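Local coordinates for uncharacterized ACR, COG1565 superfamily (Burkholderia thailandensis, PDB 4F3N), which probably acts as an S-adenosylmethionine-dependent methyltransferase, perhaps one that methylates arginine side chains of another protein symmetrically, although its function is uncharacterised, at residues Q123-P128 against A364-N369; Q131-S136 against V164-Y169; V141-A146 against K150-L155; G154-L159 against E184-Q189; A370-V375 against K396-A401. All coordinates share one frame; numbering follows the deposited sequence.

Interaction 1 of 5, residues Q123-P128 against A364-N369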
# COMPACT_ATOMS: atom_id res chain seq x y z
N GLN A 123 -9.49 15.32 -3.94
CA GLN A 123 -10.01 16.61 -3.50
C GLN A 123 -10.04 16.73 -1.98
O GLN A 123 -9.75 17.76 -1.42
CB GLN A 123 -11.40 16.85 -4.04
CG GLN A 123 -11.46 17.13 -5.53
CD GLN A 123 -12.89 17.49 -5.89
OE1 GLN A 123 -13.78 16.63 -5.87
NE2 GLN A 123 -13.14 18.77 -6.08
N THR A 124 -10.44 15.65 -1.32
CA THR A 124 -10.52 15.63 0.11
C THR A 124 -9.15 15.54 0.74
O THR A 124 -8.87 16.27 1.68
CB THR A 124 -11.41 14.47 0.59
OG1 THR A 124 -12.69 14.60 -0.06
CG2 THR A 124 -11.59 14.51 2.15
N LEU A 125 -8.31 14.64 0.24
CA LEU A 125 -6.93 14.48 0.78
C LEU A 125 -6.13 15.78 0.69
O LEU A 125 -5.27 16.02 1.50
CB LEU A 125 -6.19 13.37 0.05
CG LEU A 125 -4.75 13.04 0.39
CD1 LEU A 125 -4.65 12.61 1.85
CD2 LEU A 125 -4.22 11.93 -0.58
N ALA A 126 -6.40 16.58 -0.35
CA ALA A 126 -5.73 17.86 -0.56
C ALA A 126 -5.82 18.75 0.67
O ALA A 126 -4.90 19.54 0.97
CB ALA A 126 -6.26 18.56 -1.84
N ARG A 127 -6.90 18.65 1.43
CA ARG A 127 -7.03 19.50 2.62
C ARG A 127 -6.02 19.25 3.74
O ARG A 127 -5.25 20.16 4.09
CB ARG A 127 -8.47 19.53 3.09
CG ARG A 127 -9.31 20.20 2.02
CD ARG A 127 -10.80 20.14 2.21
NE ARG A 127 -11.46 20.67 1.01
CZ ARG A 127 -12.75 20.99 0.93
NH1 ARG A 127 -13.55 20.82 1.99
NH2 ARG A 127 -13.23 21.48 -0.21
N PRO A 128 -5.96 18.01 4.27
CA PRO A 128 -4.85 17.74 5.20
C PRO A 128 -3.46 17.82 4.58
O PRO A 128 -2.51 18.16 5.30
CB PRO A 128 -5.16 16.31 5.73
CG PRO A 128 -6.13 15.73 4.74
CD PRO A 128 -6.87 16.86 4.11
N ALA A 364 -12.71 6.33 6.77
CA ALA A 364 -13.98 7.06 6.95
C ALA A 364 -13.83 8.28 7.84
O ALA A 364 -14.23 9.39 7.49
CB ALA A 364 -15.08 6.16 7.53
N ARG A 365 -13.20 8.09 8.99
CA ARG A 365 -13.08 9.16 9.96
C ARG A 365 -12.16 10.24 9.39
O ARG A 365 -12.43 11.41 9.53
CB ARG A 365 -12.51 8.59 11.24
CG ARG A 365 -12.37 9.55 12.38
CD ARG A 365 -13.72 9.93 12.93
NE ARG A 365 -14.28 11.05 12.24
CZ ARG A 365 -15.41 11.65 12.60
NH1 ARG A 365 -15.85 12.67 11.89
NH2 ARG A 365 -16.11 11.20 13.66
N PHE A 366 -11.08 9.84 8.72
CA PHE A 366 -10.13 10.79 8.14
C PHE A 366 -10.82 11.67 7.08
O PHE A 366 -10.72 12.90 7.10
CB PHE A 366 -8.95 10.01 7.54
CG PHE A 366 -7.89 10.86 6.89
CD1 PHE A 366 -6.79 11.34 7.62
CD2 PHE A 366 -7.95 11.14 5.54
CE1 PHE A 366 -5.77 12.06 7.00
CE2 PHE A 366 -6.93 11.85 4.93
CZ PHE A 366 -5.84 12.31 5.66
N LEU A 367 -11.56 11.01 6.18
CA LEU A 367 -12.24 11.69 5.06
C LEU A 367 -13.38 12.56 5.58
O LEU A 367 -13.57 13.69 5.11
CB LEU A 367 -12.72 10.71 4.00
CG LEU A 367 -11.64 10.00 3.19
CD1 LEU A 367 -12.22 9.03 2.15
CD2 LEU A 367 -10.73 11.02 2.47
N LEU A 368 -14.14 12.05 6.53
CA LEU A 368 -15.16 12.88 7.17
C LEU A 368 -14.56 14.15 7.82
O LEU A 368 -15.05 15.27 7.63
CB LEU A 368 -15.92 12.08 8.22
CG LEU A 368 -16.92 11.10 7.63
CD1 LEU A 368 -17.34 10.14 8.76
CD2 LEU A 368 -18.11 11.85 7.02
N ASN A 369 -13.52 13.95 8.63
CA ASN A 369 -12.83 15.06 9.28
C ASN A 369 -12.28 16.09 8.32
O ASN A 369 -12.33 17.32 8.58
CB ASN A 369 -11.73 14.51 10.16
CG ASN A 369 -12.22 13.84 11.44
OD1 ASN A 369 -13.41 13.96 11.83
ND2 ASN A 369 -11.31 13.14 12.14

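Interaction 2 of 5, residues Q131-S136 against V164-Y169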
# COMPACT_ATOMS: atom_id res chain seq x y z
N GLN A 131 -2.75 21.48 4.84
CA GLN A 131 -2.54 21.81 6.22
C GLN A 131 -1.16 21.36 6.71
O GLN A 131 -0.52 22.08 7.47
CB GLN A 131 -3.65 21.24 7.12
CG GLN A 131 -3.63 21.85 8.50
CD GLN A 131 -4.85 21.49 9.36
OE1 GLN A 131 -5.34 20.37 9.31
NE2 GLN A 131 -5.35 22.45 10.14
N ALA A 132 -0.69 20.19 6.29
CA ALA A 132 0.63 19.71 6.69
C ALA A 132 1.74 20.54 6.05
O ALA A 132 2.74 20.85 6.71
CB ALA A 132 0.78 18.22 6.35
N LEU A 133 1.55 20.91 4.77
CA LEU A 133 2.51 21.80 4.07
C LEU A 133 2.61 23.13 4.83
O LEU A 133 3.68 23.61 5.11
CB LEU A 133 2.08 22.03 2.64
CG LEU A 133 2.24 20.84 1.70
CD1 LEU A 133 1.44 21.07 0.42
CD2 LEU A 133 3.69 20.47 1.38
N ASP A 134 1.46 23.72 5.15
CA ASP A 134 1.46 25.01 5.87
C ASP A 134 2.15 24.90 7.22
O ASP A 134 2.92 25.79 7.63
CB ASP A 134 0.03 25.47 6.17
CG ASP A 134 -0.74 25.94 4.93
OD1 ASP A 134 -0.12 26.34 3.92
OD2 ASP A 134 -1.99 25.96 5.00
N ALA A 135 1.76 23.88 7.96
CA ALA A 135 2.25 23.69 9.33
C ALA A 135 3.77 23.45 9.38
O ALA A 135 4.44 23.91 10.33
CB ALA A 135 1.50 22.56 10.00
N SER A 136 4.31 22.73 8.39
CA SER A 136 5.74 22.46 8.29
C SER A 136 6.53 23.47 7.48
O SER A 136 7.75 23.38 7.42
CB SER A 136 6.00 21.06 7.73
OG SER A 136 5.52 20.93 6.42
N VAL A 164 -2.63 26.42 -3.41
CA VAL A 164 -1.33 25.82 -3.03
C VAL A 164 -0.60 25.33 -4.25
O VAL A 164 -0.96 24.31 -4.82
CB VAL A 164 -1.50 24.66 -2.04
CG1 VAL A 164 -0.15 24.00 -1.71
CG2 VAL A 164 -2.19 25.16 -0.78
N GLU A 165 0.43 26.05 -4.65
CA GLU A 165 1.35 25.58 -5.70
C GLU A 165 2.58 24.92 -5.08
O GLU A 165 3.14 25.35 -4.07
CB GLU A 165 1.87 26.74 -6.55
CG GLU A 165 0.81 27.48 -7.33
CD GLU A 165 0.22 26.72 -8.49
OE1 GLU A 165 0.79 25.70 -8.90
OE2 GLU A 165 -0.83 27.19 -9.01
N LEU A 166 3.03 23.86 -5.74
CA LEU A 166 4.18 23.12 -5.30
C LEU A 166 5.40 23.49 -6.13
O LEU A 166 5.30 23.70 -7.36
CB LEU A 166 3.86 21.63 -5.47
CG LEU A 166 2.64 21.08 -4.73
CD1 LEU A 166 2.44 19.59 -5.03
CD2 LEU A 166 2.79 21.29 -3.21
N ASP A 167 6.57 23.52 -5.46
CA ASP A 167 7.84 23.59 -6.17
C ASP A 167 8.07 22.34 -7.03
O ASP A 167 8.68 22.41 -8.12
CB ASP A 167 8.99 23.79 -5.20
CG ASP A 167 8.92 25.11 -4.43
OD1 ASP A 167 8.30 26.09 -4.92
OD2 ASP A 167 9.53 25.18 -3.32
N GLU A 168 7.56 21.20 -6.59
CA GLU A 168 7.66 19.95 -7.35
C GLU A 168 6.66 18.91 -6.77
O GLU A 168 6.38 18.89 -5.58
CB GLU A 168 9.08 19.40 -7.24
CG GLU A 168 9.36 18.10 -8.00
CD GLU A 168 10.85 17.76 -8.00
OE1 GLU A 168 11.63 18.47 -8.67
OE2 GLU A 168 11.23 16.85 -7.28
N TYR A 169 6.14 18.05 -7.64
CA TYR A 169 5.41 16.83 -7.23
C TYR A 169 6.29 15.72 -7.73
O TYR A 169 6.40 15.54 -8.95
CB TYR A 169 4.02 16.79 -7.92
CG TYR A 169 3.11 15.70 -7.36
CD1 TYR A 169 3.36 14.35 -7.62
CD2 TYR A 169 2.02 16.03 -6.53
CE1 TYR A 169 2.55 13.35 -7.09
CE2 TYR A 169 1.22 15.07 -6.02
CZ TYR A 169 1.46 13.73 -6.33
OH TYR A 169 0.65 12.75 -5.75

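Interaction 3 of 5, residues V141-A146 against K150-L155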
# COMPACT_ATOMS: atom_id res chain seq x y z
N VAL A 141 5.41 17.78 -2.69
CA VAL A 141 4.80 16.49 -2.44
C VAL A 141 5.62 15.41 -3.14
O VAL A 141 6.16 15.62 -4.27
CB VAL A 141 3.36 16.46 -2.94
CG1 VAL A 141 2.79 15.02 -2.91
CG2 VAL A 141 2.48 17.42 -2.13
N MET A 142 5.74 14.26 -2.50
CA MET A 142 6.38 13.09 -3.08
C MET A 142 5.46 11.89 -2.92
O MET A 142 5.06 11.55 -1.81
CB MET A 142 7.75 12.78 -2.41
CG MET A 142 8.32 11.47 -2.93
SD MET A 142 9.76 10.98 -1.97
CE MET A 142 10.76 11.97 -2.87
N GLU A 143 5.11 11.26 -4.03
CA GLU A 143 4.26 10.08 -3.97
C GLU A 143 5.10 8.85 -4.35
O GLU A 143 5.83 8.82 -5.35
CB GLU A 143 3.03 10.25 -4.89
CG GLU A 143 2.13 9.04 -4.76
CD GLU A 143 0.88 9.05 -5.59
OE1 GLU A 143 0.68 9.97 -6.37
OE2 GLU A 143 0.10 8.08 -5.40
N PHE A 144 5.01 7.81 -3.54
CA PHE A 144 5.73 6.57 -3.85
C PHE A 144 4.78 5.68 -4.61
O PHE A 144 3.65 5.52 -4.19
CB PHE A 144 6.23 5.87 -2.55
CG PHE A 144 7.04 4.60 -2.82
CD1 PHE A 144 8.41 4.67 -3.03
CD2 PHE A 144 6.41 3.37 -2.95
CE1 PHE A 144 9.14 3.51 -3.31
CE2 PHE A 144 7.13 2.20 -3.23
CZ PHE A 144 8.50 2.27 -3.43
N GLY A 145 5.30 5.09 -5.71
CA GLY A 145 4.55 4.17 -6.57
C GLY A 145 3.75 4.95 -7.60
O GLY A 145 4.24 5.22 -8.69
N ALA A 146 2.56 5.36 -7.19
CA ALA A 146 1.68 6.36 -7.86
C ALA A 146 0.72 5.74 -8.85
O ALA A 146 -0.08 6.44 -9.48
CB ALA A 146 2.42 7.56 -8.45
N LYS A 150 -3.42 8.72 -11.39
CA LYS A 150 -4.73 9.37 -11.13
C LYS A 150 -4.75 10.19 -9.85
O LYS A 150 -5.30 11.32 -9.81
CB LYS A 150 -5.85 8.34 -11.10
CG LYS A 150 -6.15 7.72 -12.43
CD LYS A 150 -7.38 6.83 -12.29
CE LYS A 150 -7.54 5.87 -13.46
NZ LYS A 150 -7.66 6.60 -14.74
N LEU A 151 -4.15 9.68 -8.79
CA LEU A 151 -4.09 10.45 -7.54
C LEU A 151 -3.23 11.69 -7.68
O LEU A 151 -3.59 12.75 -7.19
CB LEU A 151 -3.57 9.59 -6.39
CG LEU A 151 -3.48 10.30 -5.02
CD1 LEU A 151 -4.83 10.75 -4.56
CD2 LEU A 151 -2.95 9.33 -3.94
N ALA A 152 -2.09 11.57 -8.38
CA ALA A 152 -1.20 12.70 -8.58
C ALA A 152 -1.95 13.80 -9.34
O ALA A 152 -1.89 14.97 -8.94
CB ALA A 152 0.09 12.28 -9.35
N ALA A 153 -2.63 13.44 -10.43
CA ALA A 153 -3.34 14.44 -11.22
C ALA A 153 -4.41 15.13 -10.36
O ALA A 153 -4.54 16.37 -10.37
CB ALA A 153 -3.95 13.82 -12.46
N GLY A 154 -5.12 14.33 -9.55
CA GLY A 154 -6.18 14.84 -8.69
C GLY A 154 -5.64 15.72 -7.59
O GLY A 154 -6.25 16.75 -7.26
N LEU A 155 -4.53 15.32 -6.98
CA LEU A 155 -3.99 16.03 -5.81
C LEU A 155 -3.34 17.35 -6.29
O LEU A 155 -3.50 18.42 -5.69
CB LEU A 155 -3.00 15.14 -5.08
CG LEU A 155 -2.58 15.46 -3.67
CD1 LEU A 155 -3.76 15.73 -2.73
CD2 LEU A 155 -1.77 14.25 -3.12
O HOH W 1 -0.84 8.97 -8.59

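Interaction 4 of 5, residues G154-L159 against E184-Q189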
# COMPACT_ATOMS: atom_id res chain seq x y z
N GLY A 154 -5.12 14.33 -9.55
CA GLY A 154 -6.18 14.84 -8.69
C GLY A 154 -5.64 15.72 -7.59
O GLY A 154 -6.25 16.75 -7.26
N LEU A 155 -4.53 15.32 -6.98
CA LEU A 155 -3.99 16.03 -5.81
C LEU A 155 -3.34 17.35 -6.29
O LEU A 155 -3.50 18.42 -5.69
CB LEU A 155 -3.00 15.14 -5.08
CG LEU A 155 -2.58 15.46 -3.67
CD1 LEU A 155 -3.76 15.73 -2.73
CD2 LEU A 155 -1.77 14.25 -3.12
N LEU A 156 -2.66 17.27 -7.41
CA LEU A 156 -2.05 18.46 -8.00
C LEU A 156 -3.12 19.51 -8.31
O LEU A 156 -3.00 20.71 -7.96
CB LEU A 156 -1.32 18.10 -9.30
CG LEU A 156 0.15 17.84 -9.23
CD1 LEU A 156 0.65 17.43 -10.61
CD2 LEU A 156 0.87 19.13 -8.77
N THR A 157 -4.16 19.06 -9.00
CA THR A 157 -5.24 19.94 -9.39
C THR A 157 -5.99 20.53 -8.18
O THR A 157 -6.26 21.77 -8.07
CB THR A 157 -6.22 19.18 -10.32
OG1 THR A 157 -5.52 18.85 -11.52
CG2 THR A 157 -7.38 20.07 -10.74
N ALA A 158 -6.24 19.68 -7.21
CA ALA A 158 -7.00 20.12 -6.05
C ALA A 158 -6.19 21.08 -5.20
O ALA A 158 -6.75 22.08 -4.69
CB ALA A 158 -7.49 18.93 -5.23
N LEU A 159 -4.91 20.78 -4.98
CA LEU A 159 -4.08 21.69 -4.23
C LEU A 159 -4.00 23.08 -4.90
O LEU A 159 -4.14 24.12 -4.24
CB LEU A 159 -2.67 21.15 -4.01
CG LEU A 159 -2.52 20.04 -2.97
CD1 LEU A 159 -1.17 19.31 -3.19
CD2 LEU A 159 -2.71 20.55 -1.53
N GLU A 184 1.28 10.21 -19.22
CA GLU A 184 0.12 10.30 -20.11
C GLU A 184 -1.12 10.80 -19.36
O GLU A 184 -1.78 11.71 -19.83
CB GLU A 184 -0.18 8.93 -20.72
CG GLU A 184 -1.16 8.97 -21.87
CD GLU A 184 -1.63 7.60 -22.32
OE1 GLU A 184 -1.21 6.56 -21.73
OE2 GLU A 184 -2.48 7.56 -23.24
N THR A 185 -1.37 10.21 -18.18
CA THR A 185 -2.51 10.57 -17.33
C THR A 185 -2.41 12.04 -16.91
O THR A 185 -3.36 12.80 -17.01
CB THR A 185 -2.56 9.67 -16.07
OG1 THR A 185 -2.75 8.30 -16.45
CG2 THR A 185 -3.66 10.09 -15.10
N LEU A 186 -1.23 12.44 -16.45
CA LEU A 186 -1.02 13.84 -16.04
C LEU A 186 -1.19 14.82 -17.20
O LEU A 186 -1.70 15.93 -17.02
CB LEU A 186 0.37 13.99 -15.41
CG LEU A 186 0.46 13.44 -14.00
CD1 LEU A 186 1.90 13.06 -13.64
CD2 LEU A 186 -0.07 14.41 -12.96
N GLY A 187 -0.70 14.46 -18.37
CA GLY A 187 -0.84 15.34 -19.53
C GLY A 187 -2.30 15.55 -19.90
O GLY A 187 -2.70 16.66 -20.27
N ALA A 188 -3.09 14.48 -19.78
CA ALA A 188 -4.50 14.46 -20.12
C ALA A 188 -5.39 15.13 -19.06
O ALA A 188 -6.32 15.86 -19.40
CB ALA A 188 -4.95 13.02 -20.32
N GLN A 189 -5.09 14.89 -17.79
CA GLN A 189 -5.96 15.26 -16.69
C GLN A 189 -5.52 16.48 -15.87
O GLN A 189 -6.33 17.05 -15.15
CB GLN A 189 -6.14 14.06 -15.76
CG GLN A 189 -6.89 12.92 -16.43
CD GLN A 189 -7.16 11.73 -15.51
OE1 GLN A 189 -7.32 11.89 -14.28
NE2 GLN A 189 -7.23 10.53 -16.10

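Interaction 5 of 5, residues A370-V375 against K396-A401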
# COMPACT_ATOMS: atom_id res chain seq x y z
N ALA A 370 -11.81 15.60 7.18
CA ALA A 370 -11.21 16.40 6.14
C ALA A 370 -12.25 17.09 5.25
O ALA A 370 -11.89 17.92 4.39
CB ALA A 370 -10.27 15.51 5.31
N GLY A 371 -13.53 16.82 5.46
CA GLY A 371 -14.55 17.57 4.75
C GLY A 371 -15.16 16.93 3.52
O GLY A 371 -15.72 17.65 2.70
N ILE A 372 -15.11 15.61 3.39
CA ILE A 372 -15.67 14.95 2.18
C ILE A 372 -17.16 15.27 1.95
O ILE A 372 -17.60 15.37 0.80
CB ILE A 372 -15.42 13.43 2.12
CG1 ILE A 372 -15.67 12.89 0.71
CG2 ILE A 372 -16.23 12.67 3.19
CD1 ILE A 372 -15.15 11.45 0.55
N THR A 373 -17.94 15.36 3.03
CA THR A 373 -19.37 15.61 2.85
C THR A 373 -19.57 17.03 2.39
O THR A 373 -20.55 17.31 1.68
CB THR A 373 -20.20 15.30 4.09
OG1 THR A 373 -19.80 16.11 5.19
CG2 THR A 373 -20.05 13.81 4.48
N ASP A 374 -18.65 17.90 2.74
CA ASP A 374 -18.71 19.31 2.28
C ASP A 374 -18.43 19.36 0.79
O ASP A 374 -19.11 20.07 0.03
CB ASP A 374 -17.73 20.21 3.03
CG ASP A 374 -18.01 20.30 4.52
OD1 ASP A 374 -19.15 20.02 4.97
OD2 ASP A 374 -17.05 20.64 5.27
N VAL A 375 -17.45 18.57 0.37
CA VAL A 375 -17.13 18.42 -1.04
C VAL A 375 -18.38 17.93 -1.77
O VAL A 375 -18.79 18.51 -2.75
CB VAL A 375 -15.96 17.43 -1.26
CG1 VAL A 375 -15.70 17.21 -2.75
CG2 VAL A 375 -14.70 17.95 -0.56
N LYS A 396 -18.88 4.63 -1.03
CA LYS A 396 -17.86 3.58 -1.18
C LYS A 396 -16.62 3.92 -0.34
O LYS A 396 -15.99 3.03 0.26
CB LYS A 396 -17.48 3.44 -2.64
N LEU A 397 -16.26 5.20 -0.35
CA LEU A 397 -15.05 5.63 0.38
C LEU A 397 -15.20 5.56 1.91
O LEU A 397 -14.21 5.34 2.60
CB LEU A 397 -14.65 7.04 -0.01
CG LEU A 397 -14.07 7.21 -1.41
CD1 LEU A 397 -13.87 8.65 -1.78
CD2 LEU A 397 -12.74 6.45 -1.56
N ILE A 398 -16.41 5.76 2.43
CA ILE A 398 -16.59 5.97 3.86
C ILE A 398 -17.48 4.94 4.55
O ILE A 398 -17.40 4.79 5.78
CB ILE A 398 -17.06 7.44 4.24
CG1 ILE A 398 -18.54 7.69 3.91
CG2 ILE A 398 -16.14 8.47 3.54
CD1 ILE A 398 -19.06 9.07 4.33
N SER A 399 -18.26 4.18 3.79
CA SER A 399 -19.11 3.17 4.41
C SER A 399 -18.30 2.06 5.11
O SER A 399 -17.32 1.55 4.59
CB SER A 399 -20.11 2.57 3.39
OG SER A 399 -20.75 1.46 4.00
N GLU A 400 -18.77 1.65 6.29
CA GLU A 400 -18.20 0.53 7.04
C GLU A 400 -18.27 -0.75 6.19
O GLU A 400 -17.42 -1.64 6.34
CB GLU A 400 -18.98 0.30 8.35
CG GLU A 400 -18.47 -0.86 9.19
CD GLU A 400 -19.40 -1.21 10.34
OE1 GLU A 400 -20.63 -1.12 10.21
OE2 GLU A 400 -18.87 -1.61 11.39
N ALA A 401 -19.28 -0.84 5.34
CA ALA A 401 -19.52 -2.02 4.49
C ALA A 401 -18.67 -2.03 3.23
O ALA A 401 -18.64 -3.03 2.48
CB ALA A 401 -21.00 -2.07 4.10

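Interaction 1 of 5, residues Q123-P128 against A364-N369
Thr-124 and Leu-367 meet where helix 118-136 and helix 363-369 come closest, the axes of the two segments 9.5 Å apart at 79°. The methyl CG2 of Thr-124 lies 3.6 Å from Leu-367 CD2, and the two side chains cross at about a right angle. CG2 stands anti to the backbone N (OG1 chi1 -55°), while OG1 bonds back to the carbonyl of Leu-120. That bond satisfies the buried hydroxyl, which lets threonine offer its methyl to the leucine. Beside this pair the ring of Phe-366 reaches helix 118-136: Leu-125 CD1 sits near the ring plane, 3.9 Å from CE2, and Pro-128 CG comes to 3.6 Å from CZ. Proline offers a compact apolar ring, and helix 118-136 is kinked at this point. Phe-423 adds an edge-to-face ring contact.

The looser flank is polar. Arg-127 and Arg-365 lie partly exposed beyond the apolar patch, and Arg-127 makes a long, weak ion pair with Glu-378. Helix 118-136 precedes the first strand of a mixed sheet and helix 363-369 follows its edge strand 356-362; the sheet's strand order, 3-2-1-4-5-7-6, is the hallmark of class I methyltransferases.

Interaction 2 of 5, residues Q131-S136 against V164-Y169
This is a small, purely apolar contact in which one helix residue, Leu-133, rests on two residues of a connecting loop, Val-164 and Leu-166. It lies near the C-terminal end of helix 118-136, against the segment that brings the chain from helix 150-161 into strand 168-172. Only 97 Å² is buried between the segments, and no hydrogen bond crosses.

A single methyl does the work. Leu-133 CD1 is 4.0 Å from Val-164 CG1 and 3.9 Å from Leu-166 CD2, so it is shared by both loop residues. The leucine meets Val-164 at a slant but Leu-166 at about a right angle. In Val-164, CG1 stands anti to the backbone N (chi1 177°), which turns this branch toward the helix. The intervening Glu-165 is exposed; Val-164 and Leu-166, two apart, both reach the helix, Leu-166 through the end of its side chain. Leucine suits position 133 because its long branched side chain carries one methyl to both partners while also touching Val-210 and Thr-138.

Farther along, Ser-136 OG donates to Ala-132 O at 2.8 Å, and Ser-136 N reaches Ala-132 O at 3.0 Å from the opposite face of the carbonyl plane. OG is also bonded to Thr-138 OG1, so the hydroxyl joins this turn to Thr-138. At the other end, Leu-166 touches Val-141 and its carbonyl is held by Arg-196. The loop belongs to the beta-alpha-beta crossover formed by strand 140-144, helix 150-161 and strand 168-172, the opening unit of a Rossmann-like methyltransferase fold.

Interaction 3 of 5, residues V141-A146 against K150-L155
Strand 141-144 carries Glu-143 up to a turn from which the chain doubles back into the helix starting at Lys-150, and the backbones come nearest at Ala-146 and Ala-152, whose CA atoms are 7.0 Å apart. The loop opens with two residues of positive phi, Gly-145 at 85° and Ala-146 at 90°. Glycine adopts this easily, whereas for Ala-146, which has a CB, it is less usual.

Glu-143 spans the contact. Its CG is anti to the backbone N (chi1 -178°) and the chain stays extended beyond it, so the carboxylate projects straight at the first turn of the helix. OE2 lies against the methyl CD2 of Leu-151 at 3.6 Å, a van der Waals contact between a polar oxygen and a methyl. OE1 sits beside Ala-152, 3.8 Å from CB, where alanine presents only a methyl. A water joins OE1 to the helix: it donates to OE1 at 2.9 Å and to Ala-146 O at 2.8 Å, and accepts from Ala-152 N at 2.9 Å. A further bond from OE1 to Tyr-169 OH anchors the acid to the neighbouring strand.

Leu-151 is about 4 Å, side chain to side chain, from Asn-214, which binds S-adenosyl-L-homocysteine in another structure of this protein. The sequence here is consistent with the glycine-rich loop of class I methyltransferases. Chemically, the bridging water uses a backbone N-H that the first helical turn cannot satisfy itself, and together with Glu-143 it probably fixes the loop's shape beside the cofactor pocket.

Interaction 4 of 5, residues G154-L159 against E184-Q189
Leu-156 reaches out from helix 150-161 and sets its CD1 against CD2 of Leu-186 on helix 179-189, 3.9 Å away. The two leucines cross at about a right angle, so they touch through one methyl each and do not lie alongside. Leu-156 adopts a chi1 of -96°, well away from the usual staggered value near -60°, whereas Leu-186 is unremarkable, its CG anti to the carbonyl carbon (chi1 -75°). The same CD2 of Leu-186 also packs on Ala-153 CA, where a small residue lets the branched end settle on the helix backbone. Leucine fits both places because its long side chain can carry a methyl across to the other helix; only 84 Å² is buried in all.

Toward solvent the contact thins out. Thr-157 OG1 is 4.1 Å from Gln-189 O, too far for a hydrogen bond. That hydroxyl is bonded instead to Ala-153 O, one turn back, which satisfies it within its own helix at this more open side. Gln-189 closes the last turn of its helix, with its N bonded to Thr-185 O at 2.8 Å, and its exposed amide suits the surface. At the buried side Thr-185 OG1 is tied to Thr-148 O, which links helix 179-189 to the turn before helix 150-161.

Beneath the leucines lies the sheet: Leu-156 rests on Tyr-169 of strand 168-172 and on Val-197, and Leu-186 on Val-197 and Trp-199 of edge strand 197-200. Helix 150-161 thus has helix 179-189 beside it here, while Leu-155, Ala-158 and Leu-159 pack on helix 118-136.

Interaction 5 of 5, residues A370-V375 against K396-A401
Ile-372 is the hub of the contact, with one branch for each partner. Its CD1 meets Leu-397 CD1 at 3.9 Å, the side chains passing at a slant, and its CG2 faces Ile-398 CG2 at 4.2 Å. CG1 stands anti to the backbone N (chi1 -165°), which sends the longer branch to Leu-397 and leaves the short one for Ile-398. A beta-branched residue can thus touch two neighbours that follow each other in the chain.

The next shell is backbone. Gly-371, with phi 98°, ends helix 363-369 in a Schellman motif, whose long bond probably runs from Ile-372 N to Leu-367 O. It is also the N-cap of helix 372-376, its O accepting from Val-375 N at 3.0 Å, so one residue without a side chain serves both helices. On the other side helix 384-398 ends at Ile-398, and Ser-399 forms an ST turn, its OG accepting from Ala-401 N at 3.0 Å. Gln-363 bonds to the carbonyl of Leu-397.

Farther out, Thr-124 of helix 118-136 touches Ile-372, Leu-367 of helix 363-369 touches Leu-397, and Leu-368 touches Ile-398, placing the contact at the meeting of four helices.

Interactions 1 and 5 lie about 8 Å apart, centre to centre, and form one apolar cluster, in which Leu-367 touches Leu-397 and Thr-124 touches Ile-372; helices 363-369 and 372-376 are also consecutive. Interactions 2, 3 and 4 belong to the first half of the sheet, and the last two share Gly-154 and Leu-155. Helix 118-136 serves interactions 1 and 2, and its Ala-126 packs on the helix used by 3 and 4. Interaction 3, nearest the chain's centre, depends on a buried carboxylate and a water, and Tyr-169 OH, bonded to Glu-143, joins it to interaction 2. The others rest on methyl and ring contacts, and interaction 4 alone has an exposed residue among those that touch.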